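Local coordinates for exopolyphosphatase (Aquifex aeolicus, PDB 1T6C), which probably hydrolyses phosphoanhydride bonds of polyphosphate and guanosine pentaphosphate, as a member of the Ppx/GppA phosphatase family with an actin-like fold, at residues Gly138-Val143 against Thr208-Gly213; Ser149-Phe154 against Arg161-Leu166; Lys201-Val206 against Leu285-Lys290. All coordinates share one frame; numbering follows the deposited sequence.

In the fold
All three contacts build one domain of the actin-like fold, around its six-stranded sheet. Interaction 1 is the parallel pairing of strands 139-146 and 208-212, and interaction 2 the hairpin leading to the outermost strand 159-166; their centres lie about 10 Å apart. Strand 149-156 joins them, Val142 N lying 2.8 Å from Val153 O; beyond it, Arg161 NH1 of strand 159-166 forms a salt bridge of 2.8 Å with Glu139 OE1. Interaction 3 covers the sheet from one side: Phe154 CZ lies 3.3 Å from Val202 O, and Ile209 CD1 reaches Lys290 CG at 3.6 Å. The calcium ion sits at the Ser149 end of interaction 2, about 13 Å from the side chain of Val202.

Interaction 1: Gly138-Val143 against Thr208-Gly213; sequences GEVCVV and TIVGLG
Cys141 and Ile209 pair side by side in the parallel ladder that joins strand 139-143 to strand 208-212, the two axes 4.7 Å apart and turned 17° from parallel. Five backbone hydrogen bonds form the ladder. Thr208 and Val210 each use both N-H and C=O, reaching Glu139 O, Cys141 N, Cys141 O and Val143 N in turn, and Leu212 N closes the series on Val143 O. The bond from Val143 N to Val210 O, 2.8 Å long, is nearly straight at 171°. CA-H...O contacts fill in between, such as Val140 CA to Thr208 O at 3.3 Å.

Apolar contacts clothe both faces. On the face of Val140, Val142 and Val210, Val142 CG1 meets both methyls of Leu212, CD1 at 3.7 Å and CD2 at 3.8 Å; it stands anti to the backbone N (chi1 171°), on the carbonyl side, which points it along the ladder to Leu212. On the opposite face, Val143 CG2 reaches diagonally to Ile209 CG2 at 4.0 Å, its direct partner Gly211 having no side chain.

At the polar end, Thr208 OG1 bonds to Glu137 O, while Glu139 OE1 bridges to Arg161. Helix 119-133 covers the Val142 face through Tyr127 and Val130, helix 274-288 packs on Val143 and Ile209, and strands 149-156 and 292-296 continue the sheet on either side.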
ATOM      1  N   GLY A 138       1.119   0.246  22.608  1.00 17.51           N
ATOM      2  CA  GLY A 138      -0.176  -0.236  22.975  1.00 16.32           C
ATOM      3  C   GLY A 138      -0.817  -1.097  21.916  1.00 16.06           C
ATOM      4  O   GLY A 138      -0.131  -1.763  21.148  1.00 15.76           O
ATOM      5  N   GLU A 139      -2.131  -1.099  21.907  1.00 15.66           N
ATOM      6  CA  GLU A 139      -2.923  -1.836  20.946  1.00 15.78           C
ATOM      7  C   GLU A 139      -2.943  -0.999  19.686  1.00 14.77           C
ATOM      8  O   GLU A 139      -3.357   0.166  19.692  1.00 15.54           O
ATOM      9  CB  GLU A 139      -4.347  -2.068  21.450  1.00 16.44           C
ATOM     10  CG  GLU A 139      -4.454  -2.974  22.681  1.00 19.60           C
ATOM     11  CD  GLU A 139      -3.765  -4.316  22.501  1.00 23.74           C
ATOM     12  OE1 GLU A 139      -4.006  -4.962  21.475  1.00 27.74           O
ATOM     13  OE2 GLU A 139      -2.969  -4.703  23.376  1.00 28.75           O
ATOM     14  N   VAL A 140      -2.507  -1.615  18.602  1.00 14.53           N
ATOM     15  CA  VAL A 140      -2.281  -0.905  17.353  1.00 13.67           C
ATOM     16  C   VAL A 140      -3.261  -1.358  16.276  1.00 12.46           C
ATOM     17  O   VAL A 140      -3.578  -2.530  16.185  1.00 13.25           O
ATOM     18  CB  VAL A 140      -0.873  -1.237  16.859  1.00 14.07           C
ATOM     19  CG1 VAL A 140      -0.597  -0.509  15.551  1.00 16.48           C
ATOM     20  CG2 VAL A 140       0.180  -0.865  17.897  1.00 15.41           C
ATOM     21  N   CYS A 141      -3.728  -0.415  15.460  1.00 12.12           N
ATOM     22  CA  CYS A 141      -4.410  -0.752  14.229  1.00 11.97           C
ATOM     23  C   CYS A 141      -3.686  -0.067  13.089  1.00 10.95           C
ATOM     24  O   CYS A 141      -3.531   1.156  13.082  1.00 12.34           O
ATOM     25  CB  CYS A 141      -5.873  -0.358  14.249  1.00 12.24           C
ATOM     26  SG  CYS A 141      -6.717  -0.829  12.716  1.00 15.10           S
ATOM     27  N   VAL A 142      -3.195  -0.879  12.145  1.00 11.16           N
ATOM     28  CA  VAL A 142      -2.560  -0.376  10.936  1.00 11.05           C
ATOM     29  C   VAL A 142      -3.657  -0.343   9.880  1.00 10.08           C
ATOM     30  O   VAL A 142      -4.342  -1.335   9.675  1.00 10.78           O
ATOM     31  CB  VAL A 142      -1.388  -1.271  10.516  1.00 11.60           C
ATOM     32  CG1 VAL A 142      -0.856  -0.895   9.153  1.00 12.96           C
ATOM     33  CG2 VAL A 142      -0.284  -1.153  11.515  1.00 11.14           C
ATOM     34  N   VAL A 143      -3.812   0.815   9.249  1.00 10.56           N
ATOM     35  CA  VAL A 143      -4.835   1.032   8.229  1.00 11.39           C
ATOM     36  C   VAL A 143      -4.131   1.269   6.909  1.00 11.19           C
ATOM     37  O   VAL A 143      -3.528   2.319   6.699  1.00 11.11           O
ATOM     38  CB  VAL A 143      -5.728   2.233   8.585  1.00 11.67           C
ATOM     39  CG1 VAL A 143      -6.789   2.458   7.516  1.00 12.32           C
ATOM     40  CG2 VAL A 143      -6.370   2.031   9.916  1.00 13.35           C
ATOM     41  N   THR A 208      -3.324   3.227  19.254  1.00 15.84           N
ATOM     42  CA  THR A 208      -2.585   3.896  18.194  1.00 15.69           C
ATOM     43  C   THR A 208      -3.103   3.406  16.845  1.00 14.52           C
ATOM     44  O   THR A 208      -3.153   2.214  16.599  1.00 16.01           O
ATOM     45  CB  THR A 208      -1.079   3.555  18.255  1.00 15.99           C
ATOM     46  OG1 THR A 208      -0.540   3.837  19.556  1.00 20.38           O
ATOM     47  CG2 THR A 208      -0.261   4.420  17.247  1.00 17.16           C
ATOM     48  N   ILE A 209      -3.439   4.352  15.985  1.00 13.72           N
ATOM     49  CA  ILE A 209      -3.730   4.100  14.579  1.00 12.67           C
ATOM     50  C   ILE A 209      -2.567   4.573  13.733  1.00 11.49           C
ATOM     51  O   ILE A 209      -2.103   5.700  13.865  1.00 10.20           O
ATOM     52  CB  ILE A 209      -5.023   4.803  14.145  1.00 12.95           C
ATOM     53  CG1 ILE A 209      -6.212   4.195  14.899  1.00 14.49           C
ATOM     54  CG2 ILE A 209      -5.201   4.653  12.644  1.00 13.05           C
ATOM     55  CD1 ILE A 209      -7.537   4.871  14.617  1.00 15.00           C
ATOM     56  N   VAL A 210      -2.126   3.717  12.808  1.00 11.46           N
ATOM     57  CA  VAL A 210      -1.083   4.072  11.871  1.00 11.41           C
ATOM     58  C   VAL A 210      -1.667   3.969  10.484  1.00 11.07           C
ATOM     59  O   VAL A 210      -2.251   2.940  10.143  1.00 11.33           O
ATOM     60  CB  VAL A 210       0.104   3.107  11.949  1.00 11.14           C
ATOM     61  CG1 VAL A 210       1.166   3.466  10.952  1.00 11.24           C
ATOM     62  CG2 VAL A 210       0.706   3.118  13.346  1.00 11.70           C
ATOM     63  N   GLY A 211      -1.532   5.044   9.717  1.00  9.77           N
ATOM     64  CA  GLY A 211      -2.044   5.078   8.358  1.00  9.71           C
ATOM     65  C   GLY A 211      -0.947   4.907   7.312  1.00 10.54           C
ATOM     66  O   GLY A 211       0.116   5.494   7.399  1.00 10.02           O
ATOM     67  N   LEU A 212      -1.245   4.096   6.311  1.00 10.21           N
ATOM     68  CA  LEU A 212      -0.330   3.776   5.169  1.00 11.14           C
ATOM     69  C   LEU A 212      -0.973   3.997   3.826  1.00 11.05           C
ATOM     70  O   LEU A 212      -2.191   3.876   3.686  1.00 10.93           O
ATOM     71  CB  LEU A 212       0.090   2.288   5.189  1.00 12.23           C
ATOM     72  CG  LEU A 212       1.064   1.764   6.242  1.00 15.17           C
ATOM     73  CD1 LEU A 212       0.681   2.136   7.675  1.00 16.82           C
ATOM     74  CD2 LEU A 212       1.186   0.290   6.133  1.00 16.42           C
ATOM     75  N   GLY A 213      -0.109   4.192   2.818  1.00 11.03           N
ATOM     76  CA  GLY A 213      -0.504   4.266   1.420  1.00 11.14           C
ATOM     77  C   GLY A 213      -0.318   5.641   0.836  1.00 11.46           C
ATOM     78  O   GLY A 213       0.011   6.612   1.532  1.00 10.90           O
TER

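Interaction 2: Ser149-Phe154 against Arg161-Leu166; sequences STEYVF and REVISL. With CA (calcium ion), chain C.
Ser149 opens the antiparallel hairpin pairing at its metal end, its CB 3.4 Å from Leu166 O. Its carbonyl O binds calcium at 2.7 Å, and its OG, held between the backbone N and the carbonyl carbon (chi1 71°), donates to Glu151 OE2. An alanine here would lose that hydroxyl and is likely to leave Glu151 OE2 with Ser165 alone of its two serine donors, making the carboxylate freer to turn beside the metal. Thr150 exchanges both backbone bonds with Leu166.

Glu151 faces Ser165 in a non-hydrogen-bonded pair, and its chain bends at chi2 (70°) to bring the carboxylate back over the strand toward the ion. OE1 binds calcium at 2.7 Å; OE2 takes Ser149 OG on its syn lone pair and Ser165 OG, 2.7 Å away, on its anti lone pair. Tyr152 trades backbone bonds with Ile164. Its ring crosses the Leu166 side chain, CE1 lying 3.7 Å from Leu166 CD1, while its hydroxyl bonds to Thr284. On the Glu151 face, Val153 and Val163 lie side by side, their CG2 methyls 3.9 Å apart. Phe154 meets Glu162 O at its ring edge, in plane. Arg161 and Glu162 both face Phe154, a classic beta bulge: Phe154 N bonds to Glu162 O, and Phe154 O accepts from both Arg161 N and Glu162 N, the bond from Glu162 N being the longer at 3.3 Å.

Asp144 O, Gly146 O and two waters complete the calcium site. One carboxylate thus divides its work, one oxygen on the metal and the other gripped by two hydroxyls, so that the outermost strand, through Ser165, acts as a second shell that probably fixes the carboxylate's rotation.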
ATOM      1  N   SER A 149      -8.201  -2.020  -1.927  1.00 11.84           N
ATOM      2  CA  SER A 149      -8.682  -2.393  -0.623  1.00 11.24           C
ATOM      3  C   SER A 149      -8.037  -1.583   0.488  1.00 10.64           C
ATOM      4  O   SER A 149      -7.025  -0.926   0.307  1.00 11.07           O
ATOM      5  CB  SER A 149      -8.424  -3.873  -0.349  1.00 12.54           C
ATOM      6  OG  SER A 149      -7.021  -4.138  -0.153  1.00 12.87           O
ATOM      7  N   THR A 150      -8.648  -1.658   1.660  1.00 11.19           N
ATOM      8  CA  THR A 150      -8.067  -1.132   2.851  1.00 10.36           C
ATOM      9  C   THR A 150      -8.057  -2.224   3.896  1.00 10.96           C
ATOM     10  O   THR A 150      -9.127  -2.791   4.234  1.00 11.50           O
ATOM     11  CB  THR A 150      -8.816   0.120   3.353  1.00 11.54           C
ATOM     12  OG1 THR A 150      -8.697   1.198   2.408  1.00 10.60           O
ATOM     13  CG2 THR A 150      -8.137   0.652   4.575  1.00 11.78           C
ATOM     14  N   GLU A 151      -6.854  -2.546   4.378  1.00 10.79           N
ATOM     15  CA  GLU A 151      -6.704  -3.525   5.417  1.00 11.11           C
ATOM     16  C   GLU A 151      -6.629  -2.831   6.773  1.00 10.58           C
ATOM     17  O   GLU A 151      -5.988  -1.783   6.907  1.00 11.22           O
ATOM     18  CB  GLU A 151      -5.451  -4.355   5.263  1.00 12.07           C
ATOM     19  CG  GLU A 151      -5.567  -5.431   4.224  1.00 13.35           C
ATOM     20  CD  GLU A 151      -5.625  -4.884   2.809  1.00 14.18           C
ATOM     21  OE1 GLU A 151      -4.689  -4.187   2.427  1.00 15.12           O
ATOM     22  OE2 GLU A 151      -6.626  -5.131   2.117  1.00 16.64           O
ATOM     23  N   TYR A 152      -7.286  -3.453   7.741  1.00 10.44           N
ATOM     24  CA  TYR A 152      -7.233  -3.060   9.146  1.00  9.09           C
ATOM     25  C   TYR A 152      -6.532  -4.181   9.920  1.00  9.77           C
ATOM     26  O   TYR A 152      -7.073  -5.282  10.041  1.00  9.53           O
ATOM     27  CB  TYR A 152      -8.666  -2.832   9.693  1.00  9.12           C
ATOM     28  CG  TYR A 152      -9.287  -1.608   9.083  1.00  8.87           C
ATOM     29  CD1 TYR A 152      -9.786  -1.651   7.768  1.00  9.55           C
ATOM     30  CD2 TYR A 152      -9.304  -0.400   9.751  1.00  9.02           C
ATOM     31  CE1 TYR A 152     -10.289  -0.506   7.160  1.00 10.79           C
ATOM     32  CE2 TYR A 152      -9.781   0.749   9.151  1.00 11.19           C
ATOM     33  CZ  TYR A 152     -10.283   0.695   7.876  1.00 11.26           C
ATOM     34  OH  TYR A 152     -10.732   1.834   7.251  1.00 13.92           O
ATOM     35  N   VAL A 153      -5.330  -3.909  10.402  1.00 10.26           N
ATOM     36  CA  VAL A 153      -4.480  -4.936  10.999  1.00 10.71           C
ATOM     37  C   VAL A 153      -4.248  -4.575  12.438  1.00 10.94           C
ATOM     38  O   VAL A 153      -3.614  -3.569  12.736  1.00 11.65           O
ATOM     39  CB  VAL A 153      -3.129  -5.080  10.289  1.00 10.39           C
ATOM     40  CG1 VAL A 153      -2.469  -6.387  10.699  1.00 12.99           C
ATOM     41  CG2 VAL A 153      -3.329  -5.057   8.784  1.00 11.34           C
ATOM     42  N   PHE A 154      -4.743  -5.439  13.319  1.00 11.89           N
ATOM     43  CA  PHE A 154      -4.690  -5.215  14.749  1.00 12.54           C
ATOM     44  C   PHE A 154      -3.624  -6.082  15.392  1.00 13.62           C
ATOM     45  O   PHE A 154      -3.481  -7.266  15.093  1.00 14.13           O
ATOM     46  CB  PHE A 154      -6.034  -5.567  15.364  1.00 12.55           C
ATOM     47  CG  PHE A 154      -7.170  -4.754  14.848  1.00 13.32           C
ATOM     48  CD1 PHE A 154      -7.530  -3.556  15.466  1.00 16.23           C
ATOM     49  CD2 PHE A 154      -7.873  -5.192  13.764  1.00 13.61           C
ATOM     50  CE1 PHE A 154      -8.604  -2.820  14.990  1.00 16.83           C
ATOM     51  CE2 PHE A 154      -8.966  -4.447  13.273  1.00 16.18           C
ATOM     52  CZ  PHE A 154      -9.308  -3.277  13.877  1.00 16.24           C
ATOM     53  N   ARG A 161      -2.818  -9.858  15.784  1.00 18.34           N
ATOM     54  CA  ARG A 161      -3.980 -10.595  16.290  1.00 20.37           C
ATOM     55  C   ARG A 161      -5.035 -10.877  15.268  1.00 19.86           C
ATOM     56  O   ARG A 161      -5.616 -11.960  15.230  1.00 21.45           O
ATOM     57  CB  ARG A 161      -4.617  -9.804  17.401  1.00 21.71           C
ATOM     58  CG  ARG A 161      -3.839  -9.934  18.644  1.00 26.07           C
ATOM     59  CD  ARG A 161      -4.693 -10.190  19.899  1.00 29.41           C
ATOM     60  NE  ARG A 161      -3.852  -9.931  21.053  1.00 26.92           N
ATOM     61  CZ  ARG A 161      -3.481  -8.728  21.413  1.00 27.99           C
ATOM     62  NH1 ARG A 161      -3.860  -7.665  20.718  1.00 25.24           N
ATOM     63  NH2 ARG A 161      -2.696  -8.582  22.453  1.00 31.16           N
ATOM     64  N   GLU A 162      -5.309  -9.891  14.423  1.00 18.73           N
ATOM     65  CA  GLU A 162      -6.429  -9.988  13.522  1.00 18.56           C
ATOM     66  C   GLU A 162      -6.210  -9.054  12.358  1.00 17.70           C
ATOM     67  O   GLU A 162      -5.701  -7.970  12.547  1.00 15.60           O
ATOM     68  CB  GLU A 162      -7.716  -9.580  14.231  1.00 20.15           C
ATOM     69  CG  GLU A 162      -8.933  -9.755  13.344  1.00 25.28           C
ATOM     70  CD  GLU A 162     -10.228  -9.543  14.084  1.00 32.26           C
ATOM     71  OE1 GLU A 162     -10.170  -8.997  15.207  1.00 35.68           O
ATOM     72  OE2 GLU A 162     -11.285  -9.929  13.533  1.00 36.55           O
ATOM     73  N   VAL A 163      -6.574  -9.504  11.160  1.00 16.53           N
ATOM     74  CA  VAL A 163      -6.598  -8.612   9.988  1.00 16.65           C
ATOM     75  C   VAL A 163      -7.953  -8.736   9.301  1.00 16.34           C
ATOM     76  O   VAL A 163      -8.478  -9.849   9.077  1.00 16.06           O
ATOM     77  CB  VAL A 163      -5.432  -8.872   8.978  1.00 17.55           C
ATOM     78  CG1 VAL A 163      -5.237 -10.344   8.696  1.00 20.57           C
ATOM     79  CG2 VAL A 163      -5.622  -8.065   7.668  1.00 17.79           C
ATOM     80  N   ILE A 164      -8.514  -7.582   8.944  1.00 14.52           N
ATOM     81  CA  ILE A 164      -9.752  -7.495   8.220  1.00 15.30           C
ATOM     82  C   ILE A 164      -9.458  -6.669   6.973  1.00 15.15           C
ATOM     83  O   ILE A 164      -9.025  -5.533   7.072  1.00 15.32           O
ATOM     84  CB  ILE A 164     -10.900  -6.849   9.038  1.00 15.94           C
ATOM     85  CG1 ILE A 164     -11.159  -7.648  10.324  1.00 18.88           C
ATOM     86  CG2 ILE A 164     -12.175  -6.788   8.168  1.00 18.71           C
ATOM     87  CD1 ILE A 164     -11.960  -6.881  11.383  1.00 22.05           C
ATOM     88  N   SER A 165      -9.671  -7.253   5.813  1.00 13.50           N
ATOM     89  CA  SER A 165      -9.548  -6.539   4.538  1.00 14.27           C
ATOM     90  C   SER A 165     -10.905  -6.105   4.018  1.00 13.41           C
ATOM     91  O   SER A 165     -11.764  -6.949   3.770  1.00 15.60           O
ATOM     92  CB  SER A 165      -8.873  -7.425   3.498  1.00 14.93           C
ATOM     93  OG  SER A 165      -8.771  -6.757   2.236  1.00 14.96           O
ATOM     94  N   LEU A 166     -11.098  -4.801   3.819  1.00 12.58           N
ATOM     95  CA  LEU A 166     -12.340  -4.259   3.266  1.00 13.18           C
ATOM     96  C   LEU A 166     -12.083  -3.903   1.802  1.00 13.05           C
ATOM     97  O   LEU A 166     -11.155  -3.156   1.484  1.00 12.27           O
ATOM     98  CB  LEU A 166     -12.812  -3.025   4.031  1.00 14.47           C
ATOM     99  CG  LEU A 166     -13.024  -3.162   5.533  1.00 15.75           C
ATOM    100  CD1 LEU A 166     -13.580  -1.864   6.078  1.00 17.05           C
ATOM    101  CD2 LEU A 166     -13.891  -4.345   5.885  1.00 18.07           C
TER
HETATM  102 CA    CA C 502      -4.606  -2.166   0.676  1.00 14.37          CA
HETATM  103  O   HOH W   1      -3.874  -4.705  -0.152  1.00 20.40           O
HETATM  104  O   HOH W   2      -2.034  -1.260   0.285  1.00 19.49           O

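Interaction 3: Lys201-Val206 against Leu285-Lys290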
ATOM      1  N   LYS A 201     -18.124  -2.266  11.347  1.00 19.38           N
ATOM      2  CA  LYS A 201     -17.861  -3.686  11.554  1.00 21.06           C
ATOM      3  C   LYS A 201     -16.414  -3.997  11.982  1.00 20.65           C
ATOM      4  O   LYS A 201     -16.154  -5.079  12.536  1.00 21.95           O
ATOM      5  CB  LYS A 201     -18.208  -4.458  10.283  1.00 21.52           C
ATOM      6  CG  LYS A 201     -19.663  -4.316   9.838  1.00 24.98           C
ATOM      7  CD  LYS A 201     -19.851  -5.067   8.500  1.00 30.02           C
ATOM      8  CE  LYS A 201     -21.183  -4.798   7.793  1.00 32.69           C
ATOM      9  NZ  LYS A 201     -21.079  -5.083   6.299  1.00 34.43           N
ATOM     10  N   VAL A 202     -15.471  -3.091  11.710  1.00 18.93           N
ATOM     11  CA  VAL A 202     -14.077  -3.290  12.132  1.00 19.32           C
ATOM     12  C   VAL A 202     -13.670  -2.541  13.381  1.00 19.07           C
ATOM     13  O   VAL A 202     -12.550  -2.712  13.869  1.00 18.52           O
ATOM     14  CB  VAL A 202     -13.064  -2.996  11.000  1.00 20.06           C
ATOM     15  CG1 VAL A 202     -13.501  -3.725   9.736  1.00 22.49           C
ATOM     16  CG2 VAL A 202     -12.911  -1.499  10.737  1.00 21.05           C
ATOM     17  N   LYS A 203     -14.570  -1.711  13.896  1.00 18.72           N
ATOM     18  CA  LYS A 203     -14.295  -0.889  15.078  1.00 19.04           C
ATOM     19  C   LYS A 203     -13.864  -1.770  16.252  1.00 19.17           C
ATOM     20  O   LYS A 203     -14.517  -2.751  16.564  1.00 18.72           O
ATOM     21  CB  LYS A 203     -15.545  -0.088  15.484  0.50 19.43           C
ATOM     22  CG  LYS A 203     -15.484   0.448  16.911  0.50 20.86           C
ATOM     23  CD  LYS A 203     -16.600   1.430  17.184  0.50 22.29           C
ATOM     24  CE  LYS A 203     -16.292   2.286  18.397  0.50 22.75           C
ATOM     25  NZ  LYS A 203     -17.468   3.116  18.749  0.50 23.42           N
ATOM     26  N   LYS A 204     -12.764  -1.384  16.887  1.00 19.81           N
ATOM     27  CA  LYS A 204     -12.231  -2.015  18.085  1.00 20.91           C
ATOM     28  C   LYS A 204     -11.525  -0.898  18.899  1.00 21.27           C
ATOM     29  O   LYS A 204     -11.022   0.095  18.328  1.00 19.10           O
ATOM     30  CB  LYS A 204     -11.210  -3.117  17.718  1.00 21.64           C
ATOM     31  CG  LYS A 204     -11.778  -4.327  17.043  1.00 24.59           C
ATOM     32  CD  LYS A 204     -10.692  -5.364  16.795  1.00 27.35           C
ATOM     33  CE  LYS A 204     -11.141  -6.502  15.893  1.00 30.03           C
ATOM     34  NZ  LYS A 204     -12.619  -6.679  15.689  1.00 32.86           N
ATOM     35  N   PRO A 205     -11.471  -1.021  20.226  1.00 20.99           N
ATOM     36  CA  PRO A 205     -10.665  -0.082  21.004  1.00 20.99           C
ATOM     37  C   PRO A 205      -9.179  -0.224  20.677  1.00 19.59           C
ATOM     38  O   PRO A 205      -8.639  -1.320  20.742  1.00 20.24           O
ATOM     39  CB  PRO A 205     -10.924  -0.501  22.457  1.00 21.17           C
ATOM     40  CG  PRO A 205     -12.127  -1.337  22.399  1.00 22.01           C
ATOM     41  CD  PRO A 205     -12.114  -2.025  21.093  1.00 22.27           C
ATOM     42  N   VAL A 206      -8.532   0.883  20.336  1.00 18.95           N
ATOM     43  CA  VAL A 206      -7.091   0.867  20.099  1.00 19.28           C
ATOM     44  C   VAL A 206      -6.419   2.080  20.717  1.00 18.62           C
ATOM     45  O   VAL A 206      -7.076   3.081  21.003  1.00 18.64           O
ATOM     46  CB  VAL A 206      -6.767   0.818  18.582  1.00 19.79           C
ATOM     47  CG1 VAL A 206      -7.379  -0.418  17.986  1.00 21.07           C
ATOM     48  CG2 VAL A 206      -7.253   2.062  17.906  1.00 20.42           C
ATOM     49  N   LEU A 285     -11.060   7.463  11.616  1.00 11.06           N
ATOM     50  CA  LEU A 285     -10.811   8.149  12.891  1.00 10.53           C
ATOM     51  C   LEU A 285     -12.122   8.406  13.663  1.00 12.22           C
ATOM     52  O   LEU A 285     -12.177   8.184  14.884  1.00 13.05           O
ATOM     53  CB  LEU A 285     -10.050   9.450  12.691  1.00 11.31           C
ATOM     54  CG  LEU A 285      -8.581   9.262  12.317  1.00 11.79           C
ATOM     55  CD1 LEU A 285      -7.915  10.614  12.196  1.00 14.68           C
ATOM     56  CD2 LEU A 285      -7.835   8.418  13.311  1.00 14.22           C
ATOM     57  N   GLU A 286     -13.162   8.819  12.960  1.00 12.62           N
ATOM     58  CA  GLU A 286     -14.469   9.051  13.612  1.00 12.65           C
ATOM     59  C   GLU A 286     -15.011   7.762  14.239  1.00 13.84           C
ATOM     60  O   GLU A 286     -15.431   7.712  15.414  1.00 14.30           O
ATOM     61  CB  GLU A 286     -15.463   9.635  12.602  1.00 12.82           C
ATOM     62  CG  GLU A 286     -16.827   9.931  13.205  1.00 16.10           C
ATOM     63  CD  GLU A 286     -17.888  10.381  12.225  1.00 21.50           C
ATOM     64  OE1 GLU A 286     -17.618  10.542  11.033  1.00 21.46           O
ATOM     65  OE2 GLU A 286     -19.034  10.576  12.684  1.00 27.50           O
ATOM     66  N   ILE A 287     -15.029   6.697  13.467  1.00 13.24           N
ATOM     67  CA  ILE A 287     -15.607   5.446  13.930  1.00 14.57           C
ATOM     68  C   ILE A 287     -14.819   4.837  15.067  1.00 14.20           C
ATOM     69  O   ILE A 287     -15.402   4.306  15.998  1.00 15.44           O
ATOM     70  CB  ILE A 287     -15.714   4.447  12.762  1.00 16.32           C
ATOM     71  CG1 ILE A 287     -16.678   4.973  11.703  1.00 18.58           C
ATOM     72  CG2 ILE A 287     -16.073   3.039  13.261  1.00 18.60           C
ATOM     73  CD1 ILE A 287     -18.080   4.881  12.059  1.00 24.00           C
ATOM     74  N   PHE A 288     -13.492   4.887  14.994  1.00 14.05           N
ATOM     75  CA  PHE A 288     -12.654   4.340  16.050  1.00 13.99           C
ATOM     76  C   PHE A 288     -12.560   5.271  17.261  1.00 14.70           C
ATOM     77  O   PHE A 288     -11.921   4.943  18.246  1.00 14.85           O
ATOM     78  CB  PHE A 288     -11.261   4.077  15.514  1.00 14.00           C
ATOM     79  CG  PHE A 288     -11.129   2.791  14.787  1.00 16.23           C
ATOM     80  CD1 PHE A 288     -11.625   2.649  13.490  1.00 16.91           C
ATOM     81  CD2 PHE A 288     -10.514   1.711  15.390  1.00 17.01           C
ATOM     82  CE1 PHE A 288     -11.485   1.428  12.788  1.00 16.68           C
ATOM     83  CE2 PHE A 288     -10.370   0.516  14.695  1.00 18.77           C
ATOM     84  CZ  PHE A 288     -10.856   0.386  13.407  1.00 16.73           C
ATOM     85  N   GLU A 289     -13.151   6.449  17.139  1.00 14.36           N
ATOM     86  CA  GLU A 289     -13.147   7.472  18.183  1.00 15.09           C
ATOM     87  C   GLU A 289     -11.730   7.882  18.586  1.00 15.48           C
ATOM     88  O   GLU A 289     -11.402   8.003  19.764  1.00 15.81           O
ATOM     89  CB  GLU A 289     -14.006   7.010  19.358  1.00 15.59           C
ATOM     90  CG  GLU A 289     -15.460   6.744  19.001  1.00 17.61           C
ATOM     91  CD  GLU A 289     -16.225   6.258  20.223  1.00 22.93           C
ATOM     92  OE1 GLU A 289     -16.459   7.087  21.116  1.00 21.93           O
ATOM     93  OE2 GLU A 289     -16.554   5.050  20.300  1.00 26.82           O
ATOM     94  N   LYS A 290     -10.864   8.075  17.568  1.00 15.05           N
ATOM     95  CA  LYS A 290      -9.488   8.481  17.792  1.00 14.98           C
ATOM     96  C   LYS A 290      -9.228   9.827  17.154  1.00 14.91           C
ATOM     97  O   LYS A 290      -9.697  10.118  16.062  1.00 15.83           O
ATOM     98  CB  LYS A 290      -8.514   7.417  17.248  0.60 15.36           C
ATOM     99  CG  LYS A 290      -8.708   6.040  17.870  0.60 16.61           C
ATOM    100  CD  LYS A 290      -8.046   5.963  19.273  0.60 18.46           C
ATOM    101  CE  LYS A 290      -6.514   5.910  19.148  0.60 20.60           C
ATOM    102  NZ  LYS A 290      -5.787   7.034  19.813  0.60 23.68           N
TER
HETATM  103  O   HOH W   3     -17.999   4.599  16.624  1.00 28.05           O
HETATM  104  O   HOH W   4     -10.578   2.817  19.047  1.00 29.99           O
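Phe288, next to the Schellman motif that ends helix 274-288, lays one face of its ring under Lys203 CA, a CH-pi contact with the CA 4.2 Å from the ring centroid and offset toward the rim. Around the same ring, in oblique positions, come Val202 O near CZ, Lys204 O at 3.4 Å from CD2, and Val206 CG2. Val202 CG2 also touches CE1 at 3.8 Å. The ring is therefore held by three successive backbone positions of 202-204, with a valine from each end of the loop.

In the Schellman motif Glu289 takes positive phi, and Lys290 N and Glu289 N bond back to Leu285 O and Glu286 O. The loop 201-206, which leads from helix 185-199 to strand 208-212, runs along this helix end, and Tyr152, Phe154 and Ile209 of the sheet press on the Phe288 side chain as well.

Charged chains meet at the exposed rim. Lys203 sends CG anti to its backbone N (chi1 162°) and then stays extended, which carries its aliphatic part past Ile287, CB 3.9 Å from Ile287 CG2 and CE 3.3 Å from Ile287 O. Its NZ forms a salt bridge of 2.6 Å with Glu289 OE2, approaching on the anti side and 24° out of the carboxylate plane. Lys290 instead folds back, bent at three torsions, to set CE beside Val206 O while NZ bonds to Asp207 O. Two waters bridge the segments: one accepts from the side-chain NZ of Lys203 and donates to Ile287 O, and the other links backbone to backbone, accepting from Val206 N and donating to Lys204 O and, at 2.6 Å, to Phe288 O.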